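Local coordinates for AimR transcriptional regulator (Bacillus phage phi3T, PDB 5ZVV), which activates transcription of the phage aimX locus as a dimer, apparently favouring the lytic cycle until the arbitrium peptide binds, converts it to an inactive monomer and leads to lysogeny, at residues A[273-276]-A[280-283]. Residues are numbered along the deposited sequence; the frame is centred on the assembly and turned at random.
Sequences LSNI and ENQW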
# COMPACT_ATOMS: atom_id res chain seq x y z
N LEU A 273 -27.26 -11.51 7.92
CA LEU A 273 -27.26 -12.97 8.02
C LEU A 273 -28.62 -13.56 7.68
O LEU A 273 -28.73 -14.45 6.82
CB LEU A 273 -26.84 -13.38 9.43
CG LEU A 273 -26.74 -14.89 9.67
CD1 LEU A 273 -25.58 -15.49 8.88
CD2 LEU A 273 -26.61 -15.19 11.16
N SER A 274 -29.68 -13.07 8.34
CA SER A 274 -31.00 -13.65 8.13
C SER A 274 -31.53 -13.35 6.74
O SER A 274 -32.28 -14.16 6.18
CB SER A 274 -31.97 -13.15 9.20
OG SER A 274 -32.14 -11.74 9.13
N ASN A 275 -31.16 -12.21 6.16
CA ASN A 275 -31.48 -11.96 4.75
C ASN A 275 -30.78 -12.97 3.85
O ASN A 275 -31.38 -13.47 2.89
CB ASN A 275 -31.08 -10.54 4.36
CG ASN A 275 -32.03 -9.50 4.90
OD1 ASN A 275 -33.17 -9.81 5.27
ND2 ASN A 275 -31.58 -8.25 4.94
N ILE A 276 -29.51 -13.26 4.14
CA ILE A 276 -28.75 -14.22 3.33
C ILE A 276 -29.41 -15.59 3.37
O ILE A 276 -29.60 -16.24 2.34
CB ILE A 276 -27.29 -14.28 3.82
CG1 ILE A 276 -26.51 -13.06 3.34
CG2 ILE A 276 -26.61 -15.57 3.35
CD1 ILE A 276 -26.44 -12.96 1.84
N GLU A 280 -36.01 -15.74 9.76
CA GLU A 280 -36.81 -14.72 10.42
C GLU A 280 -35.93 -13.54 10.82
O GLU A 280 -35.00 -13.69 11.61
CB GLU A 280 -37.53 -15.31 11.63
CG GLU A 280 -38.44 -14.34 12.36
CD GLU A 280 -39.28 -15.02 13.42
OE1 GLU A 280 -39.84 -16.10 13.15
OE2 GLU A 280 -39.37 -14.47 14.54
N ASN A 281 -36.23 -12.37 10.28
CA ASN A 281 -35.41 -11.17 10.44
C ASN A 281 -36.10 -10.24 11.43
O ASN A 281 -37.12 -9.62 11.11
CB ASN A 281 -35.19 -10.48 9.10
CG ASN A 281 -34.09 -9.43 9.15
OD1 ASN A 281 -33.74 -8.92 10.21
ND2 ASN A 281 -33.53 -9.12 7.98
N GLN A 282 -35.54 -10.13 12.63
CA GLN A 282 -36.02 -9.21 13.65
C GLN A 282 -35.21 -7.92 13.71
O GLN A 282 -35.51 -7.06 14.54
CB GLN A 282 -36.00 -9.87 15.02
CG GLN A 282 -36.72 -11.19 15.11
CD GLN A 282 -36.52 -11.86 16.45
OE1 GLN A 282 -35.54 -11.59 17.15
NE2 GLN A 282 -37.46 -12.72 16.83
N TRP A 283 -34.20 -7.77 12.85
CA TRP A 283 -33.19 -6.73 13.02
C TRP A 283 -33.19 -5.71 11.89
O TRP A 283 -32.21 -4.98 11.72
CB TRP A 283 -31.81 -7.36 13.17
CG TRP A 283 -31.78 -8.39 14.26
CD1 TRP A 283 -31.56 -8.17 15.59
CD2 TRP A 283 -31.99 -9.79 14.11
NE1 TRP A 283 -31.62 -9.35 16.28
CE2 TRP A 283 -31.88 -10.37 15.39
CE3 TRP A 283 -32.25 -10.63 13.02
CZ2 TRP A 283 -32.02 -11.73 15.62
CZ3 TRP A 283 -32.39 -11.98 13.24
CH2 TRP A 283 -32.28 -12.52 14.53
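N281 ND2 donates to N275 OD1 (2.8 Å), joining the loop that follows helix 260-277 to the last turns of that helix. The two amide planes stand 62° apart. N275 OD1 lies close to the plane of the donating N281 amide, whereas N281 ND2 sits well above the carbonyl plane of N275 and misses its lone pairs; with an N-H...O angle of 137° the bond is short but bent. N281 reaches the helix because its CG is anti to the backbone N (chi1 -166°), and the other end of the same amide turns back on the loop: OD1 accepts from W283 N (2.9 Å), closing an Asx turn. S274 OG lies over the face of the N281 amide, directly above CG at 3.0 Å, a close approach with no hydrogen bond to either amide end. That hydroxyl is bonded within the helix, to the carbonyl of L270, and also lies at the edge of the W283 indole, 4.0 Å from CE3. The W283 side chain also touches D267, L270 and C271 of the helix, while N275 and N281 both touch Y300 of helix 291-304. Within this TPR-like helical region, N281 thus uses both ends of one amide, ND2 tying the loop to the helix and OD1 shaping the turn, which should restrict flipping of the group and favour a fixed path for the loop after the helix.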